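Local coordinates for protein Cas13d (uncultured Ruminococcus sp, PDB 6IV9) that binds CRISPR RNA and, in the native enzyme, probably uses its two HEPN domains for maturation of that RNA and cleavage of target RNA, at residues V647-L658 with L726-L734. The protein carries 2 engineered substitutions. Numbering follows the deposited sequence.
Sequences VAKNEKVVMFVL and LYLTVMYLL. With nucleotides of chain B.
Ala648 meets the Tyr727 ring at its edge, in the ring plane, with CB 3.6 Å from CE1; the ring's OH is hydrogen-bonded to the carbonyl of Ile590. At the edge of the Tyr732 ring lies OP1 of U38 of chain B. Beside Tyr727, the Met731 chain bends at chi2 and chi3, which lays SD 3.8 Å from Ala648 CB and brings CE to Val647 CG1. An alanine in place of Met731 would probably leave Ala648 and Val647 without this thioether cover and open a gap beside Ala648. Farther along, Leu734 CD2 touches both Val647 CG1 (3.9 Å) and Val653 CG1 (3.8 Å), packing over the pair. At the middle of the crossing, Val657 turns CG1 to Val730 CG1, Val730 O (3.7 Å) and Leu733 CB, the methyl standing opposite the backbone N about chi1 (176°), while Leu658 CD1 packs on Val730 CG2 at 3.7 Å. The axes of 651-658 and 726-734 cross at 92°, 9.7 Å apart. Helix 713-760 also meets the RNA, with Leu733 CD1 3.6 Å from OP1 of U38 of chain B. No hydrogen bond joins the two segments; the twelve touching residues are all buried, so apolar packing holds this crossing.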
ATOM      1  N   VAL A 647     -22.393 -13.541   4.015  1.00 27.90           N
ATOM      2  CA  VAL A 647     -22.411 -12.087   4.334  1.00 27.48           C
ATOM      3  C   VAL A 647     -23.162 -11.346   3.234  1.00 26.97           C
ATOM      4  O   VAL A 647     -23.838 -10.409   3.547  1.00 30.83           O
ATOM      5  CB  VAL A 647     -21.014 -11.495   4.546  1.00 26.94           C
ATOM      6  CG1 VAL A 647     -21.087  -9.989   4.642  1.00 29.12           C
ATOM      7  CG2 VAL A 647     -20.366 -12.078   5.777  1.00 31.29           C
ATOM      8  N   ALA A 648     -23.097 -11.846   2.002  1.00 25.33           N
ATOM      9  CA  ALA A 648     -23.749 -11.230   0.824  1.00 26.46           C
ATOM     10  C   ALA A 648     -25.271 -11.274   0.946  1.00 29.20           C
ATOM     11  O   ALA A 648     -25.925 -10.613   0.187  1.00 30.12           O
ATOM     12  CB  ALA A 648     -23.318 -11.888  -0.452  1.00 25.54           C
ATOM     13  N   LYS A 649     -25.786 -12.085   1.857  1.00 28.80           N
ATOM     14  CA  LYS A 649     -27.255 -12.214   2.029  1.00 35.86           C
ATOM     15  C   LYS A 649     -27.785 -11.063   2.872  1.00 35.95           C
ATOM     16  O   LYS A 649     -28.983 -10.893   2.945  1.00 37.32           O
ATOM     17  CB  LYS A 649     -27.596 -13.560   2.659  1.00 36.04           C
ATOM     18  CG  LYS A 649     -27.422 -14.729   1.714  1.00 38.92           C
ATOM     19  CD  LYS A 649     -27.542 -16.037   2.392  1.00 43.69           C
ATOM     20  CE  LYS A 649     -27.128 -17.162   1.477  1.00 48.50           C
ATOM     21  NZ  LYS A 649     -27.315 -18.478   2.122  1.00 55.56           N
ATOM     22  N   ASN A 650     -26.885 -10.294   3.450  1.00 30.64           N
ATOM     23  CA  ASN A 650     -27.289  -9.179   4.324  1.00 33.09           C
ATOM     24  C   ASN A 650     -27.485  -7.923   3.481  1.00 34.95           C
ATOM     25  O   ASN A 650     -26.525  -7.262   3.191  1.00 28.68           O
ATOM     26  CB  ASN A 650     -26.235  -8.968   5.393  1.00 35.90           C
ATOM     27  CG  ASN A 650     -26.729  -8.035   6.459  1.00 46.94           C
ATOM     28  OD1 ASN A 650     -27.377  -7.043   6.154  1.00 50.10           O
ATOM     29  ND2 ASN A 650     -26.457  -8.373   7.697  1.00 42.94           N
ATOM     30  N   GLU A 651     -28.732  -7.598   3.175  1.00 32.63           N
ATOM     31  CA  GLU A 651     -29.032  -6.433   2.311  1.00 34.38           C
ATOM     32  C   GLU A 651     -28.538  -5.129   2.935  1.00 27.42           C
ATOM     33  O   GLU A 651     -28.183  -4.251   2.199  1.00 29.90           O
ATOM     34  CB  GLU A 651     -30.497  -6.436   1.893  1.00 38.15           C
ATOM     35  CG  GLU A 651     -30.776  -7.539   0.898  1.00 47.14           C
ATOM     36  CD  GLU A 651     -32.240  -7.707   0.561  1.00 51.90           C
ATOM     37  OE1 GLU A 651     -32.629  -7.306  -0.513  1.00 47.87           O
ATOM     38  OE2 GLU A 651     -32.963  -8.231   1.393  1.00 55.51           O
ATOM     39  N   LYS A 652     -28.559  -5.013   4.251  1.00 30.19           N
ATOM     40  CA  LYS A 652     -28.106  -3.745   4.867  1.00 30.56           C
ATOM     41  C   LYS A 652     -26.624  -3.512   4.585  1.00 28.80           C
ATOM     42  O   LYS A 652     -26.260  -2.399   4.294  1.00 27.89           O
ATOM     43  CB  LYS A 652     -28.353  -3.772   6.369  1.00 33.68           C
ATOM     44  CG  LYS A 652     -29.790  -3.486   6.757  1.00 41.34           C
ATOM     45  CD  LYS A 652     -29.947  -3.229   8.218  1.00 43.69           C
ATOM     46  CE  LYS A 652     -29.677  -4.454   9.044  1.00 48.35           C
ATOM     47  NZ  LYS A 652     -30.201  -4.286  10.416  1.00 53.11           N
ATOM     48  N   VAL A 653     -25.819  -4.548   4.748  1.00 28.08           N
ATOM     49  CA  VAL A 653     -24.362  -4.432   4.464  1.00 27.04           C
ATOM     50  C   VAL A 653     -24.145  -4.156   2.976  1.00 25.19           C
ATOM     51  O   VAL A 653     -23.443  -3.248   2.654  1.00 26.83           O
ATOM     52  CB  VAL A 653     -23.652  -5.736   4.855  1.00 29.23           C
ATOM     53  CG1 VAL A 653     -22.209  -5.717   4.420  1.00 32.72           C
ATOM     54  CG2 VAL A 653     -23.769  -6.021   6.335  1.00 31.77           C
ATOM     55  N   VAL A 654     -24.780  -4.930   2.107  1.00 26.74           N
ATOM     56  CA  VAL A 654     -24.619  -4.736   0.641  1.00 26.95           C
ATOM     57  C   VAL A 654     -25.130  -3.351   0.243  1.00 24.77           C
ATOM     58  O   VAL A 654     -24.486  -2.697  -0.511  1.00 25.54           O
ATOM     59  CB  VAL A 654     -25.309  -5.861  -0.138  1.00 27.10           C
ATOM     60  CG1 VAL A 654     -25.378  -5.553  -1.613  1.00 29.82           C
ATOM     61  CG2 VAL A 654     -24.622  -7.179   0.119  1.00 27.69           C
ATOM     62  N   MET A 655     -26.252  -2.924   0.800  1.00 26.86           N
ATOM     63  CA  MET A 655     -26.797  -1.580   0.489  1.00 27.05           C
ATOM     64  C   MET A 655     -25.808  -0.514   0.970  1.00 26.22           C
ATOM     65  O   MET A 655     -25.696   0.497   0.322  1.00 25.97           O
ATOM     66  CB  MET A 655     -28.176  -1.357   1.117  1.00 29.29           C
ATOM     67  CG  MET A 655     -29.314  -1.977   0.335  1.00 30.85           C
ATOM     68  SD  MET A 655     -29.532  -1.293  -1.304  1.00 33.03           S
ATOM     69  CE  MET A 655     -30.233   0.304  -0.912  1.00 38.15           C
ATOM     70  N   PHE A 656     -25.139  -0.753   2.093  1.00 26.07           N
ATOM     71  CA  PHE A 656     -24.154   0.243   2.572  1.00 25.91           C
ATOM     72  C   PHE A 656     -23.036   0.402   1.538  1.00 24.88           C
ATOM     73  O   PHE A 656     -22.693   1.496   1.201  1.00 24.36           O
ATOM     74  CB  PHE A 656     -23.555  -0.178   3.910  1.00 24.94           C
ATOM     75  CG  PHE A 656     -22.362   0.655   4.272  1.00 26.95           C
ATOM     76  CD1 PHE A 656     -22.496   2.007   4.497  1.00 28.08           C
ATOM     77  CD2 PHE A 656     -21.105   0.097   4.342  1.00 30.20           C
ATOM     78  CE1 PHE A 656     -21.397   2.789   4.784  1.00 31.34           C
ATOM     79  CE2 PHE A 656     -20.007   0.879   4.639  1.00 30.04           C
ATOM     80  CZ  PHE A 656     -20.157   2.219   4.844  1.00 29.24           C
ATOM     81  N   VAL A 657     -22.508  -0.705   1.036  1.00 24.77           N
ATOM     82  CA  VAL A 657     -21.425  -0.652   0.013  1.00 24.59           C
ATOM     83  C   VAL A 657     -21.936  -0.011  -1.281  1.00 22.52           C
ATOM     84  O   VAL A 657     -21.272   0.831  -1.811  1.00 23.70           O
ATOM     85  CB  VAL A 657     -20.833  -2.046  -0.251  1.00 25.43           C
ATOM     86  CG1 VAL A 657     -19.800  -2.012  -1.351  1.00 26.64           C
ATOM     87  CG2 VAL A 657     -20.237  -2.629   1.006  1.00 25.94           C
ATOM     88  N   LEU A 658     -23.121  -0.404  -1.728  1.00 21.90           N
ATOM     89  CA  LEU A 658     -23.741   0.121  -2.967  1.00 25.90           C
ATOM     90  C   LEU A 658     -23.950   1.638  -2.808  1.00 26.17           C
ATOM     91  O   LEU A 658     -23.843   2.350  -3.773  1.00 24.96           O
ATOM     92  CB  LEU A 658     -25.079  -0.594  -3.143  1.00 28.87           C
ATOM     93  CG  LEU A 658     -25.226  -1.686  -4.199  1.00 33.96           C
ATOM     94  CD1 LEU A 658     -23.967  -2.102  -4.913  1.00 29.75           C
ATOM     95  CD2 LEU A 658     -26.041  -2.852  -3.706  1.00 31.16           C
ATOM     96  N   LEU A 726     -20.018  -7.414 -10.561  1.00 23.70           N
ATOM     97  CA  LEU A 726     -20.568  -6.540  -9.500  1.00 24.55           C
ATOM     98  C   LEU A 726     -20.530  -7.262  -8.158  1.00 22.72           C
ATOM     99  O   LEU A 726     -20.186  -6.648  -7.197  1.00 22.65           O
ATOM    100  CB  LEU A 726     -22.005  -6.157  -9.843  1.00 24.49           C
ATOM    101  CG  LEU A 726     -22.753  -5.457  -8.716  1.00 28.59           C
ATOM    102  CD1 LEU A 726     -22.064  -4.167  -8.336  1.00 28.27           C
ATOM    103  CD2 LEU A 726     -24.182  -5.193  -9.106  1.00 35.89           C
ATOM    104  N   TYR A 727     -20.895  -8.536  -8.146  1.00 22.01           N
ATOM    105  CA  TYR A 727     -20.918  -9.298  -6.879  1.00 24.07           C
ATOM    106  C   TYR A 727     -19.514  -9.335  -6.276  1.00 22.01           C
ATOM    107  O   TYR A 727     -19.357  -9.014  -5.131  1.00 23.20           O
ATOM    108  CB  TYR A 727     -21.400 -10.727  -7.139  1.00 23.48           C
ATOM    109  CG  TYR A 727     -21.230 -11.660  -5.974  1.00 23.69           C
ATOM    110  CD1 TYR A 727     -21.863 -11.421  -4.782  1.00 23.40           C
ATOM    111  CD2 TYR A 727     -20.403 -12.759  -6.044  1.00 27.17           C
ATOM    112  CE1 TYR A 727     -21.711 -12.261  -3.700  1.00 28.90           C
ATOM    113  CE2 TYR A 727     -20.228 -13.607  -4.969  1.00 28.14           C
ATOM    114  CZ  TYR A 727     -20.888 -13.362  -3.786  1.00 27.00           C
ATOM    115  OH  TYR A 727     -20.732 -14.162  -2.709  1.00 25.14           O
ATOM    116  N   LEU A 728     -18.520  -9.671  -7.079  1.00 21.18           N
ATOM    117  CA  LEU A 728     -17.136  -9.728  -6.554  1.00 23.48           C
ATOM    118  C   LEU A 728     -16.681  -8.340  -6.095  1.00 21.73           C
ATOM    119  O   LEU A 728     -16.027  -8.253  -5.086  1.00 22.04           O
ATOM    120  CB  LEU A 728     -16.220 -10.279  -7.643  1.00 21.96           C
ATOM    121  CG  LEU A 728     -16.418 -11.754  -7.951  1.00 22.73           C
ATOM    122  CD1 LEU A 728     -15.520 -12.197  -9.083  1.00 23.82           C
ATOM    123  CD2 LEU A 728     -16.186 -12.589  -6.716  1.00 27.43           C
ATOM    124  N   THR A 729     -16.995  -7.312  -6.869  1.00 21.92           N
ATOM    125  CA  THR A 729     -16.585  -5.935  -6.515  1.00 22.17           C
ATOM    126  C   THR A 729     -17.216  -5.528  -5.185  1.00 22.76           C
ATOM    127  O   THR A 729     -16.516  -5.026  -4.345  1.00 22.67           O
ATOM    128  CB  THR A 729     -16.988  -4.934  -7.599  1.00 22.78           C
ATOM    129  OG1 THR A 729     -16.345  -5.302  -8.808  1.00 26.36           O
ATOM    130  CG2 THR A 729     -16.621  -3.515  -7.245  1.00 26.57           C
ATOM    131  N   VAL A 730     -18.495  -5.786  -5.003  1.00 21.04           N
ATOM    132  CA  VAL A 730     -19.144  -5.334  -3.744  1.00 21.57           C
ATOM    133  C   VAL A 730     -18.533  -6.037  -2.526  1.00 23.02           C
ATOM    134  O   VAL A 730     -18.262  -5.390  -1.554  1.00 23.45           O
ATOM    135  CB  VAL A 730     -20.666  -5.538  -3.833  1.00 23.92           C
ATOM    136  CG1 VAL A 730     -21.324  -5.420  -2.484  1.00 25.77           C
ATOM    137  CG2 VAL A 730     -21.291  -4.599  -4.841  1.00 26.27           C
ATOM    138  N   MET A 731     -18.373  -7.348  -2.584  1.00 22.81           N
ATOM    139  CA  MET A 731     -17.786  -8.089  -1.444  1.00 22.49           C
ATOM    140  C   MET A 731     -16.323  -7.665  -1.240  1.00 21.22           C
ATOM    141  O   MET A 731     -15.908  -7.530  -0.129  1.00 20.52           O
ATOM    142  CB  MET A 731     -17.942  -9.599  -1.625  1.00 23.31           C
ATOM    143  CG  MET A 731     -19.386 -10.017  -1.787  1.00 24.69           C
ATOM    144  SD  MET A 731     -20.578  -9.195  -0.690  1.00 28.57           S
ATOM    145  CE  MET A 731     -20.053  -9.789   0.907  1.00 28.28           C
ATOM    146  N   TYR A 732     -15.593  -7.458  -2.323  1.00 22.34           N
ATOM    147  CA  TYR A 732     -14.175  -7.041  -2.238  1.00 23.52           C
ATOM    148  C   TYR A 732     -14.080  -5.683  -1.537  1.00 21.77           C
ATOM    149  O   TYR A 732     -13.295  -5.539  -0.649  1.00 20.62           O
ATOM    150  CB  TYR A 732     -13.581  -6.972  -3.641  1.00 23.66           C
ATOM    151  CG  TYR A 732     -12.405  -6.053  -3.807  1.00 23.91           C
ATOM    152  CD1 TYR A 732     -11.146  -6.410  -3.383  1.00 22.16           C
ATOM    153  CD2 TYR A 732     -12.558  -4.824  -4.412  1.00 24.56           C
ATOM    154  CE1 TYR A 732     -10.073  -5.560  -3.537  1.00 23.10           C
ATOM    155  CE2 TYR A 732     -11.497  -3.960  -4.569  1.00 26.48           C
ATOM    156  CZ  TYR A 732     -10.248  -4.334  -4.134  1.00 28.03           C
ATOM    157  OH  TYR A 732      -9.200  -3.505  -4.311  1.00 30.65           O
ATOM    158  N   LEU A 733     -14.954  -4.751  -1.896  1.00 20.64           N
ATOM    159  CA  LEU A 733     -14.922  -3.391  -1.302  1.00 22.31           C
ATOM    160  C   LEU A 733     -15.121  -3.517   0.212  1.00 21.51           C
ATOM    161  O   LEU A 733     -14.429  -2.861   0.957  1.00 21.56           O
ATOM    162  CB  LEU A 733     -16.075  -2.610  -1.928  1.00 23.90           C
ATOM    163  CG  LEU A 733     -15.747  -1.454  -2.861  1.00 31.12           C
ATOM    164  CD1 LEU A 733     -14.329  -1.431  -3.359  1.00 31.94           C
ATOM    165  CD2 LEU A 733     -16.756  -1.326  -3.975  1.00 28.84           C
ATOM    166  N   LEU A 734     -16.034  -4.374   0.635  1.00 22.07           N
ATOM    167  CA  LEU A 734     -16.272  -4.535   2.085  1.00 21.73           C
ATOM    168  C   LEU A 734     -15.039  -5.109   2.794  1.00 21.87           C
ATOM    169  O   LEU A 734     -14.605  -4.519   3.753  1.00 23.40           O
ATOM    170  CB  LEU A 734     -17.459  -5.481   2.259  1.00 22.88           C
ATOM    171  CG  LEU A 734     -17.698  -5.960   3.681  1.00 24.34           C
ATOM    172  CD1 LEU A 734     -18.104  -4.812   4.574  1.00 27.68           C
ATOM    173  CD2 LEU A 734     -18.732  -7.059   3.711  1.00 30.25           C
TER
ATOM    174  P     U B  38     -11.346  -0.024  -6.233  1.00 28.21           P
ATOM    175  OP1   U B  38     -11.175  -0.527  -4.909  1.00 28.95           O
ATOM    176  OP2   U B  38     -10.533  -0.462  -7.338  1.00 29.16           O
ATOM    177  O5'   U B  38     -12.869  -0.329  -6.574  1.00 29.51           O
ATOM    178  C5'   U B  38     -13.323  -0.113  -7.856  1.00 27.31           C
ATOM    179  C4'   U B  38     -14.837  -0.100  -7.856  1.00 29.35           C
ATOM    180  O4'   U B  38     -15.289   0.913  -6.928  1.00 32.83           O
ATOM    181  C3'   U B  38     -15.387   0.331  -9.200  1.00 29.65           C
ATOM    182  O3'   U B  38     -15.537  -0.848  -9.996  1.00 27.46           O
ATOM    183  C2'   U B  38     -16.720   0.981  -8.830  1.00 33.66           C
ATOM    184  O2'   U B  38     -17.725   0.027  -8.577  1.00 32.42           O
ATOM    185  C1'   U B  38     -16.384   1.617  -7.490  1.00 37.92           C
ATOM    186  N1    U B  38     -16.042   3.038  -7.590  1.00 37.28           N
ATOM    187  C2    U B  38     -16.367   3.831  -6.502  1.00 40.51           C
ATOM    188  O2    U B  38     -16.920   3.384  -5.503  1.00 39.36           O
ATOM    189  N3    U B  38     -15.997   5.155  -6.619  1.00 35.32           N
ATOM    190  C4    U B  38     -15.327   5.747  -7.690  1.00 43.89           C
ATOM    191  O4    U B  38     -15.046   6.956  -7.653  1.00 42.63           O
ATOM    192  C5    U B  38     -14.979   4.836  -8.751  1.00 48.23           C
ATOM    193  C6    U B  38     -15.344   3.543  -8.665  1.00 34.44           C
TER